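Local coordinates for protein 2-C-methyl-D-erythritol 2,4-cyclodiphosphate synthase (Francisella tularensis subsp. tularensis, PDB 3RE3) that probably catalyses formation of 2-C-methyl-D-erythritol 2,4-cyclodiphosphate in the methylerythritol phosphate route to isoprenoids, working as a homotrimer of the YgbB family, at residues L46-A49 against L50-I54; K75-S79 against K80-A84; A108-M111 against L112-I115; R119-L122 against A123-E127. All blocks are in the same frame, centred on the assembly; numbering follows the deposited sequence. Where two conformers were deposited one is given.

Interaction 1: L46-A49 against L50-I54; sequences LIHA and LCDAI. With POP (pyrophosphate 2-), chain E.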
loop_
_atom_site.group_PDB
_atom_site.type_symbol
_atom_site.label_atom_id
_atom_site.label_comp_id
_atom_site.label_asym_id
_atom_site.label_seq_id
_atom_site.Cartn_x
_atom_site.Cartn_y
_atom_site.Cartn_z
ATOM N N LEU A 46 -4.623 7.063 -11.711
ATOM C CA LEU A 46 -4.560 5.604 -11.791
ATOM C C LEU A 46 -3.508 5.132 -12.790
ATOM O O LEU A 46 -2.669 4.299 -12.473
ATOM C CB LEU A 46 -5.927 4.991 -12.106
ATOM C CG LEU A 46 -5.947 3.464 -11.995
ATOM C CD1 LEU A 46 -7.349 2.881 -11.972
ATOM C CD2 LEU A 46 -5.175 2.867 -13.135
ATOM N N ILE A 47 -3.556 5.663 -14.002
ATOM C CA ILE A 47 -2.602 5.232 -14.999
ATOM C C ILE A 47 -1.194 5.559 -14.508
ATOM O O ILE A 47 -0.227 4.866 -14.819
ATOM C CB ILE A 47 -2.892 5.856 -16.367
ATOM C CG1 ILE A 47 -4.176 5.253 -16.933
ATOM C CG2 ILE A 47 -1.720 5.639 -17.322
ATOM C CD1 ILE A 47 -4.395 5.529 -18.401
ATOM N N HIS A 48 -1.085 6.621 -13.735
ATOM C CA HIS A 48 0.200 7.003 -13.177
ATOM C C HIS A 48 0.711 5.952 -12.181
ATOM O O HIS A 48 1.812 5.427 -12.344
ATOM C CB HIS A 48 0.104 8.381 -12.516
ATOM C CG HIS A 48 1.429 8.967 -12.144
ATOM N ND1 HIS A 48 1.808 10.238 -12.509
ATOM C CD2 HIS A 48 2.458 8.458 -11.424
ATOM C CE1 HIS A 48 3.019 10.487 -12.040
ATOM N NE2 HIS A 48 3.434 9.424 -11.380
ATOM N N ALA A 49 -0.088 5.627 -11.170
ATOM C CA ALA A 49 0.328 4.626 -10.207
ATOM C C ALA A 49 0.586 3.286 -10.931
ATOM O O ALA A 49 1.491 2.526 -10.578
ATOM C CB ALA A 49 -0.725 4.466 -9.134
ATOM N N LEU A 50 -0.209 3.018 -11.962
ATOM C CA LEU A 50 -0.101 1.780 -12.727
ATOM C C LEU A 50 1.231 1.681 -13.465
ATOM O O LEU A 50 1.895 0.665 -13.390
ATOM C CB LEU A 50 -1.256 1.668 -13.713
ATOM C CG LEU A 50 -1.217 0.487 -14.662
ATOM C CD1 LEU A 50 -1.214 -0.795 -13.872
ATOM C CD2 LEU A 50 -2.418 0.526 -15.582
ATOM N N CYS A 51 1.612 2.738 -14.177
ATOM C CA CYS A 51 2.920 2.803 -14.822
ATOM C C CYS A 51 4.040 2.629 -13.812
ATOM O O CYS A 51 4.980 1.878 -14.043
ATOM C CB CYS A 51 3.096 4.129 -15.545
ATOM S SG CYS A 51 2.025 4.331 -16.975
ATOM N N ASP A 52 3.935 3.337 -12.695
ATOM C CA ASP A 52 4.889 3.195 -11.608
ATOM C C ASP A 52 5.019 1.746 -11.132
ATOM O O ASP A 52 6.123 1.291 -10.859
ATOM C CB ASP A 52 4.492 4.094 -10.428
ATOM C CG ASP A 52 4.929 5.540 -10.613
ATOM O OD1 ASP A 52 5.777 5.800 -11.502
ATOM O OD2 ASP A 52 4.441 6.413 -9.854
ATOM N N ALA A 53 3.904 1.029 -11.023
ATOM C CA ALA A 53 3.935 -0.343 -10.524
ATOM C C ALA A 53 4.694 -1.244 -11.496
ATOM O O ALA A 53 5.498 -2.096 -11.101
ATOM C CB ALA A 53 2.521 -0.868 -10.304
ATOM N N ILE A 54 4.427 -1.040 -12.776
ATOM C CA ILE A 54 5.028 -1.847 -13.823
ATOM C C ILE A 54 6.533 -1.594 -13.931
ATOM O O ILE A 54 7.318 -2.533 -13.915
ATOM C CB ILE A 54 4.304 -1.633 -15.157
ATOM C CG1 ILE A 54 2.975 -2.393 -15.132
ATOM C CG2 ILE A 54 5.156 -2.101 -16.319
ATOM C CD1 ILE A 54 2.023 -2.038 -16.246
HETATM P P1 POP E . 1.380 13.111 -8.951
HETATM O O1 POP E . 2.444 12.123 -9.371
HETATM O O2 POP E . 1.333 13.170 -7.441
HETATM O O3 POP E . 1.726 14.475 -9.498
HETATM O O POP E . -0.056 12.643 -9.532
HETATM P P2 POP E . -0.737 13.237 -10.876
HETATM O O4 POP E . -1.812 12.273 -11.318
HETATM O O5 POP E . -1.348 14.596 -10.613
HETATM O O6 POP E . 0.286 13.345 -11.984
#
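His48 and Asp52 sit one turn apart on helix 45-57 of this YgbB-family fold, an i to i+4 pair that puts the histidine ring between the carboxylate at its edge and a pyrophosphate over one face. The polar contacts come first. Asp52 OD2 lies near the ring plane, 3.3 Å from His48 CD2, while the planes of ring and carboxylate stand 79° apart. Having CG of His48 anti to the backbone N (chi1 -169°) swings the ring along the helix toward Asp52. The other carboxylate oxygen, Asp52 OD1, accepts a hydrogen bond from Ile63 N, which helps to fix its position.

Backbone bonds form a second group. Leu50 N, Cys51 N, Asp52 N and Ala53 N reach the carbonyls of Leu46, Ile47, His48 and Ala49 in regular alpha-helical succession; the Asp52 N to His48 O bond is nearly straight, at 174°.

Apolar contacts occupy another side. Leu46 CD2 lies 4.1 Å from Leu50 CB, and Ile47 CG2 lies 4.0 Å from Cys51 SG. Leu83 of helix 79-92 covers Ile47, Leu50 and Cys51.

Asp13 of strand 6-16 touches His48 and Lys136 of the second subunit packs on Asp52, consistent with the active-site pocket between subunits in this family. There, pyrophosphate O1 lies over the His48 ring, 3.2 Å from CE1.

Interaction 2: K75-S79 against K80-A84; sequences KNIDS and KFFLA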
loop_
_atom_site.group_PDB
_atom_site.type_symbol
_atom_site.label_atom_id
_atom_site.label_comp_id
_atom_site.label_asym_id
_atom_site.label_seq_id
_atom_site.Cartn_x
_atom_site.Cartn_y
_atom_site.Cartn_z
ATOM N N LYS A 75 3.393 15.392 -20.492
ATOM C CA LYS A 75 2.748 16.665 -20.192
ATOM C C LYS A 75 1.232 16.586 -20.382
ATOM O O LYS A 75 0.519 16.007 -19.558
ATOM C CB LYS A 75 3.334 17.772 -21.073
ATOM C CG LYS A 75 2.860 19.173 -20.721
ATOM C CD LYS A 75 3.381 20.185 -21.722
ATOM C CE LYS A 75 4.476 21.043 -21.125
ATOM N NZ LYS A 75 5.245 21.712 -22.203
ATOM N N ASN A 76 0.751 17.173 -21.474
ATOM C CA ASN A 76 -0.679 17.241 -21.745
ATOM C C ASN A 76 -1.201 16.118 -22.643
ATOM O O ASN A 76 -2.376 16.108 -23.002
ATOM C CB ASN A 76 -1.049 18.600 -22.336
ATOM C CG ASN A 76 -2.491 18.979 -22.054
ATOM O OD1 ASN A 76 -2.782 19.679 -21.083
ATOM N ND2 ASN A 76 -3.403 18.513 -22.901
ATOM N N ILE A 77 -0.328 15.185 -23.013
ATOM C CA ILE A 77 -0.730 14.047 -23.842
ATOM C C ILE A 77 -1.589 13.056 -23.054
ATOM O O ILE A 77 -1.344 12.809 -21.873
ATOM C CB ILE A 77 0.482 13.287 -24.429
ATOM C CG1 ILE A 77 1.670 14.225 -24.643
ATOM C CG2 ILE A 77 0.096 12.587 -25.726
ATOM C CD1 ILE A 77 2.553 14.380 -23.425
ATOM N N ASP A 78 -2.579 12.471 -23.724
ATOM C CA ASP A 78 -3.484 11.539 -23.070
ATOM C C ASP A 78 -2.644 10.496 -22.347
ATOM O O ASP A 78 -1.720 9.930 -22.924
ATOM C CB ASP A 78 -4.388 10.865 -24.107
ATOM C CG ASP A 78 -5.549 10.119 -23.475
ATOM O OD1 ASP A 78 -5.467 9.782 -22.275
ATOM O OD2 ASP A 78 -6.549 9.872 -24.181
ATOM N N SER A 79 -2.949 10.263 -21.076
ATOM C CA SER A 79 -2.136 9.366 -20.265
ATOM C C SER A 79 -2.095 7.956 -20.862
ATOM O O SER A 79 -1.151 7.197 -20.636
ATOM C CB SER A 79 -2.637 9.345 -18.822
ATOM O OG SER A 79 -1.594 9.672 -17.916
ATOM N N LYS A 80 -3.123 7.618 -21.634
ATOM C CA LYS A 80 -3.169 6.348 -22.332
ATOM C C LYS A 80 -1.912 6.102 -23.159
ATOM O O LYS A 80 -1.487 4.961 -23.316
ATOM C CB LYS A 80 -4.390 6.285 -23.240
ATOM C CG LYS A 80 -5.719 6.246 -22.515
ATOM C CD LYS A 80 -6.843 6.040 -23.520
ATOM C CE LYS A 80 -8.190 6.498 -22.976
ATOM N NZ LYS A 80 -9.277 6.428 -24.000
ATOM N N PHE A 81 -1.349 7.178 -23.698
ATOM C CA PHE A 81 -0.123 7.112 -24.478
ATOM C C PHE A 81 1.000 6.499 -23.658
ATOM O O PHE A 81 1.641 5.536 -24.082
ATOM C CB PHE A 81 0.287 8.513 -24.941
ATOM C CG PHE A 81 1.716 8.608 -25.402
ATOM C CD1 PHE A 81 2.038 8.424 -26.735
ATOM C CD2 PHE A 81 2.735 8.889 -24.503
ATOM C CE1 PHE A 81 3.348 8.508 -27.163
ATOM C CE2 PHE A 81 4.048 8.974 -24.924
ATOM C CZ PHE A 81 4.355 8.783 -26.256
ATOM N N PHE A 82 1.232 7.073 -22.482
ATOM C CA PHE A 82 2.294 6.616 -21.596
ATOM C C PHE A 82 2.125 5.143 -21.281
ATOM O O PHE A 82 3.075 4.365 -21.323
ATOM C CB PHE A 82 2.296 7.430 -20.311
ATOM C CG PHE A 82 2.563 8.876 -20.537
ATOM C CD1 PHE A 82 3.858 9.355 -20.539
ATOM C CD2 PHE A 82 1.522 9.759 -20.785
ATOM C CE1 PHE A 82 4.114 10.699 -20.760
ATOM C CE2 PHE A 82 1.771 11.105 -21.007
ATOM C CZ PHE A 82 3.068 11.573 -20.996
ATOM N N LEU A 83 0.893 4.770 -20.979
ATOM C CA LEU A 83 0.565 3.387 -20.715
ATOM C C LEU A 83 0.964 2.512 -21.907
ATOM O O LEU A 83 1.423 1.378 -21.743
ATOM C CB LEU A 83 -0.920 3.257 -20.423
ATOM C CG LEU A 83 -1.252 1.916 -19.821
ATOM C CD1 LEU A 83 -0.332 1.671 -18.641
ATOM C CD2 LEU A 83 -2.703 1.892 -19.402
ATOM N N ALA A 84 0.810 3.050 -23.112
ATOM C CA ALA A 84 1.171 2.299 -24.297
ATOM C C ALA A 84 2.691 2.205 -24.437
ATOM O O ALA A 84 3.216 1.207 -24.924
ATOM C CB ALA A 84 0.535 2.902 -25.532
#
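Asp78 and Lys80 meet where the loop turns into helix 79-92, and the start of this helix shows how a compact side and an open side can share one turn. On the compact side the edge of the Phe82 ring faces the carbonyl oxygens of Ile77 and Ser79, and its CZ is 3.7 Å from Ile77 CD1, the two side chains crossing at about a right angle. Phe67 adds an edge-to-face ring contact.

The outer side is looser, with Asp78 and Lys80 on the solvent-exposed surface. Ile77 CG2 is 4.2 Å from Phe81 CB. Lys80 runs extended past the Asp78 carboxylate, touching it through its methylenes, with CG 3.6 Å from OD1. The charged atoms themselves, Lys80 NZ and Asp78 OD2, remain 4.4 Å apart, too far for a salt bridge, although their opposite charges probably still attract.

Three bonds start the helix. Leu83 N to Ser79 O is the i to i+4 backbone bond; Phe81 N donates to Asp78 O, and Lys80 N to Asp78 OD1 at 3.3 Å and 171°, approaching from above the carboxylate plane. With CG anti to its backbone N (chi1 -167°), Asp78 brings the carboxylate over this end of the helix, where it serves as the N-cap.

Interaction 3: A108-M111 against L112-I115; sequences APKM and LPHI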
loop_
_atom_site.group_PDB
_atom_site.type_symbol
_atom_site.label_atom_id
_atom_site.label_comp_id
_atom_site.label_asym_id
_atom_site.label_seq_id
_atom_site.Cartn_x
_atom_site.Cartn_y
_atom_site.Cartn_z
ATOM N N ALA A 108 -14.798 11.460 -3.186
ATOM C CA ALA A 108 -15.589 11.724 -4.381
ATOM C C ALA A 108 -14.638 12.177 -5.498
ATOM O O ALA A 108 -13.473 12.467 -5.226
ATOM C CB ALA A 108 -16.660 12.772 -4.096
ATOM N N PRO A 109 -15.108 12.195 -6.763
ATOM C CA PRO A 109 -16.451 11.837 -7.252
ATOM C C PRO A 109 -16.781 10.364 -7.067
ATOM O O PRO A 109 -15.917 9.581 -6.661
ATOM C CB PRO A 109 -16.368 12.141 -8.752
ATOM C CG PRO A 109 -14.910 12.028 -9.074
ATOM C CD PRO A 109 -14.201 12.558 -7.865
ATOM N N LYS A 110 -18.001 9.971 -7.411
ATOM C CA LYS A 110 -18.359 8.574 -7.259
ATOM C C LYS A 110 -17.809 7.777 -8.452
ATOM O O LYS A 110 -18.143 8.051 -9.610
ATOM C CB LYS A 110 -19.867 8.393 -7.090
ATOM C CG LYS A 110 -20.217 7.051 -6.469
ATOM C CD LYS A 110 -21.653 6.630 -6.760
ATOM C CE LYS A 110 -21.941 5.220 -6.232
ATOM N NZ LYS A 110 -21.884 5.123 -4.737
HETATM N N MSE A 111 -16.945 6.808 -8.143
HETATM C CA MSE A 111 -16.228 6.008 -9.133
HETATM C C MSE A 111 -17.056 4.872 -9.714
HETATM O O MSE A 111 -16.890 4.508 -10.872
HETATM C CB MSE A 111 -14.980 5.392 -8.503
HETATM C CG MSE A 111 -13.969 6.383 -7.996
HETATM SE SE MSE A 111 -13.314 7.566 -9.388
HETATM C CE MSE A 111 -12.444 8.830 -8.192
ATOM N N LEU A 112 -17.943 4.310 -8.899
ATOM C CA LEU A 112 -18.615 3.061 -9.239
ATOM C C LEU A 112 -19.133 2.956 -10.686
ATOM O O LEU A 112 -18.935 1.930 -11.344
ATOM C CB LEU A 112 -19.746 2.784 -8.251
ATOM C CG LEU A 112 -20.510 1.492 -8.547
ATOM C CD1 LEU A 112 -19.606 0.260 -8.402
ATOM C CD2 LEU A 112 -21.745 1.381 -7.661
ATOM N N PRO A 113 -19.788 4.009 -11.191
ATOM C CA PRO A 113 -20.299 3.967 -12.563
ATOM C C PRO A 113 -19.214 3.838 -13.639
ATOM O O PRO A 113 -19.500 3.305 -14.713
ATOM C CB PRO A 113 -21.002 5.327 -12.722
ATOM C CG PRO A 113 -21.222 5.823 -11.360
ATOM C CD PRO A 113 -20.101 5.285 -10.530
ATOM N N HIS A 114 -18.016 4.359 -13.380
ATOM C CA HIS A 114 -16.967 4.425 -14.403
ATOM C C HIS A 114 -15.898 3.317 -14.389
ATOM O O HIS A 114 -15.048 3.262 -15.274
ATOM C CB HIS A 114 -16.319 5.807 -14.372
ATOM C CG HIS A 114 -17.298 6.916 -14.122
ATOM N ND1 HIS A 114 -18.075 7.467 -15.119
ATOM C CD2 HIS A 114 -17.646 7.554 -12.978
ATOM C CE1 HIS A 114 -18.857 8.398 -14.601
ATOM N NE2 HIS A 114 -18.615 8.471 -13.305
ATOM N N ILE A 115 -15.965 2.426 -13.409
ATOM C CA ILE A 115 -14.900 1.460 -13.166
ATOM C C ILE A 115 -14.752 0.419 -14.289
ATOM O O ILE A 115 -13.645 0.155 -14.770
ATOM C CB ILE A 115 -15.096 0.784 -11.789
ATOM C CG1 ILE A 115 -14.444 1.633 -10.704
ATOM C CG2 ILE A 115 -14.540 -0.649 -11.755
ATOM C CD1 ILE A 115 -14.919 1.279 -9.310
#
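Met111 and His114 close a beta turn just ahead of helix 115-126: His114 N donates to Met111 O at 2.8 Å, with an N-H...O angle of 147° and the donor tilted 32° from the carbonyl plane. Leu112 and Pro113 occupy the two central positions of the turn. Round this bond lies a first shell of side chains. The His114 ring sets its edge against the Lys110 carbonyl: Lys110 O lies near the ring plane, 3.4 Å from CD2. Lys110 and Leu112 run side by side in the same direction, and the lysine bends at its last torsion (chi4 66°) with CE 3.9 Å from CB of the leucine. Toward the interior, Ile115 CD1 approaches Met111 CB at 4.2 Å.

Further out are the groups that place these side chains. Pro113 CB stands 3.9 Å above the His114 ring, over its centre, and covers one face; a weak hydrogen bond joins His114 ND1 to Lys117 NZ.

The turn thus carries the chain from the loop after strand 96-105 into helix 115-126. Met111, a selenomethionine, rests on Ala106 and on Ala137 of strand 133-138, while Ile115 meets Ile135 of the same strand.

Interaction 4: R119-L122 against A123-E127; sequences RACL and ANILE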
loop_
_atom_site.group_PDB
_atom_site.type_symbol
_atom_site.label_atom_id
_atom_site.label_comp_id
_atom_site.label_asym_id
_atom_site.label_seq_id
_atom_site.Cartn_x
_atom_site.Cartn_y
_atom_site.Cartn_z
ATOM N N ARG A 119 -11.632 -0.510 -16.731
ATOM C CA ARG A 119 -11.040 -1.823 -16.851
ATOM C C ARG A 119 -10.910 -2.205 -18.321
ATOM O O ARG A 119 -9.884 -2.733 -18.737
ATOM C CB ARG A 119 -11.875 -2.864 -16.120
ATOM C CG ARG A 119 -11.911 -2.711 -14.639
ATOM C CD ARG A 119 -12.749 -3.819 -14.031
ATOM N NE ARG A 119 -11.994 -5.052 -13.853
ATOM C CZ ARG A 119 -12.544 -6.257 -13.753
ATOM N NH1 ARG A 119 -11.780 -7.321 -13.570
ATOM N NH2 ARG A 119 -13.861 -6.398 -13.837
ATOM N N ALA A 120 -11.951 -1.923 -19.099
ATOM C CA ALA A 120 -11.983 -2.289 -20.506
ATOM C C ALA A 120 -10.939 -1.481 -21.260
ATOM O O ALA A 120 -10.174 -2.004 -22.077
ATOM C CB ALA A 120 -13.362 -2.038 -21.083
ATOM N N CYS A 121 -10.921 -0.196 -20.962
ATOM C CA CYS A 121 -9.979 0.730 -21.555
ATOM C C CYS A 121 -8.540 0.272 -21.355
ATOM O O CYS A 121 -7.769 0.219 -22.301
ATOM C CB CYS A 121 -10.172 2.126 -20.945
ATOM S SG CYS A 121 -8.904 3.317 -21.361
ATOM N N LEU A 122 -8.176 -0.046 -20.120
ATOM C CA LEU A 122 -6.793 -0.373 -19.826
ATOM C C LEU A 122 -6.437 -1.801 -20.246
ATOM O O LEU A 122 -5.342 -2.049 -20.742
ATOM C CB LEU A 122 -6.484 -0.155 -18.346
ATOM C CG LEU A 122 -6.980 1.117 -17.647
ATOM C CD1 LEU A 122 -6.775 0.963 -16.151
ATOM C CD2 LEU A 122 -6.310 2.385 -18.153
ATOM N N ALA A 123 -7.350 -2.738 -20.037
ATOM C CA ALA A 123 -7.118 -4.102 -20.488
ATOM C C ALA A 123 -6.816 -4.097 -21.983
ATOM O O ALA A 123 -6.009 -4.890 -22.469
ATOM C CB ALA A 123 -8.327 -4.987 -20.203
ATOM N N ASN A 124 -7.495 -3.214 -22.705
ATOM C CA ASN A 124 -7.323 -3.127 -24.139
ATOM C C ASN A 124 -5.927 -2.654 -24.485
ATOM O O ASN A 124 -5.221 -3.293 -25.250
ATOM C CB ASN A 124 -8.369 -2.202 -24.758
ATOM C CG ASN A 124 -8.341 -2.226 -26.272
ATOM O OD1 ASN A 124 -8.821 -3.165 -26.892
ATOM N ND2 ASN A 124 -7.775 -1.195 -26.870
ATOM N N ILE A 125 -5.530 -1.529 -23.910
ATOM C CA ILE A 125 -4.220 -0.952 -24.216
ATOM C C ILE A 125 -3.120 -1.940 -23.847
ATOM O O ILE A 125 -2.117 -2.068 -24.544
ATOM C CB ILE A 125 -3.956 0.353 -23.456
ATOM C CG1 ILE A 125 -4.909 1.445 -23.928
ATOM C CG2 ILE A 125 -2.507 0.792 -23.650
ATOM C CD1 ILE A 125 -5.420 2.310 -22.805
ATOM N N LEU A 126 -3.323 -2.629 -22.732
ATOM C CA LEU A 126 -2.326 -3.525 -22.183
ATOM C C LEU A 126 -2.428 -4.906 -22.811
ATOM O O LEU A 126 -1.551 -5.755 -22.629
ATOM C CB LEU A 126 -2.497 -3.626 -20.674
ATOM C CG LEU A 126 -2.109 -2.384 -19.873
ATOM C CD1 LEU A 126 -2.421 -2.585 -18.397
ATOM C CD2 LEU A 126 -0.630 -2.080 -20.086
ATOM N N GLU A 127 -3.515 -5.123 -23.544
ATOM C CA GLU A 127 -3.742 -6.385 -24.226
ATOM C C GLU A 127 -3.703 -7.547 -23.249
ATOM O O GLU A 127 -2.953 -8.498 -23.434
ATOM C CB GLU A 127 -2.707 -6.563 -25.324
ATOM C CG GLU A 127 -2.735 -5.440 -26.325
ATOM C CD GLU A 127 -1.518 -5.430 -27.204
ATOM O OE1 GLU A 127 -1.210 -6.489 -27.806
ATOM O OE2 GLU A 127 -0.867 -4.363 -27.277
#
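Ile125 leans back along helix 115-126 onto Cys121, one turn earlier, and shows how a branched side chain can retrace the helix that carries it. Its CB lies 3.9 Å from Leu122 O. From there CG1 is anti to the carbonyl carbon and beside the backbone N (chi1 -66°), a choice that directs this branch toward the start of the helix and brings CG1 to 3.5 Å from Cys121 O. The terminal CD1 lies 3.2 Å from Cys121 O and 3.9 Å from Cys121 SG, the latter an apolar meeting of methyl and sulfur. The other branch, CG2, anti to the backbone N, packs against Ala84 CA of helix 79-92.

The backbone beneath is regular. Ala123 N, Asn124 N, Ile125 N and Leu126 N donate to the carbonyls of Arg119, Ala120, Cys121 and Leu122; the Ile125 bond is the longest of the four, at 3.3 Å to Cys121 O. Beyond Leu126 the helix ends in a Schellman motif: Glu127 takes a positive phi of 56°, and one of the motif's two bonds back into the last turn is Glu127 N to Asn124 O, at 3.0 Å.

Arg119, one turn before Ala123, donates from NE to Ile133 O, and its NH1 makes a weak hydrogen bond to Gly59 O of the third subunit.

Within the beta-alpha-beta unit formed by strand 96-105, helix 115-126 and strand 133-138, Leu122 and Ala123 settle on Ile133, whereas Cys121 and Ile125 face Lys80 of helix 79-92, and Leu122 also reaches Leu46 and Ile47 of helix 45-57.

How the interactions relate
Three of the four local contacts share one helical core. Interactions 1 and 2 meet where Leu50 CD2 lies 3.9 Å from Leu83 CD1. Interactions 1 and 4 join through Ile47 CD1 and Leu122 CD2, 3.7 Å apart, and interactions 2 and 4 through Leu83 CD2 and Leu122 CD2, at 3.8 Å, so Leu83 and Leu122 each belong to two junctions. Interaction 3 adjoins interaction 4 in sequence, its centre about 19 Å from that of interaction 1. At His48, interaction 1 borders the pyrophosphate site, probably the active site; interaction 2 lies further out, its Ser79 side chain about 7 Å from pyrophosphate. A sodium ion lies about 6 Å from the Arg119 side chain.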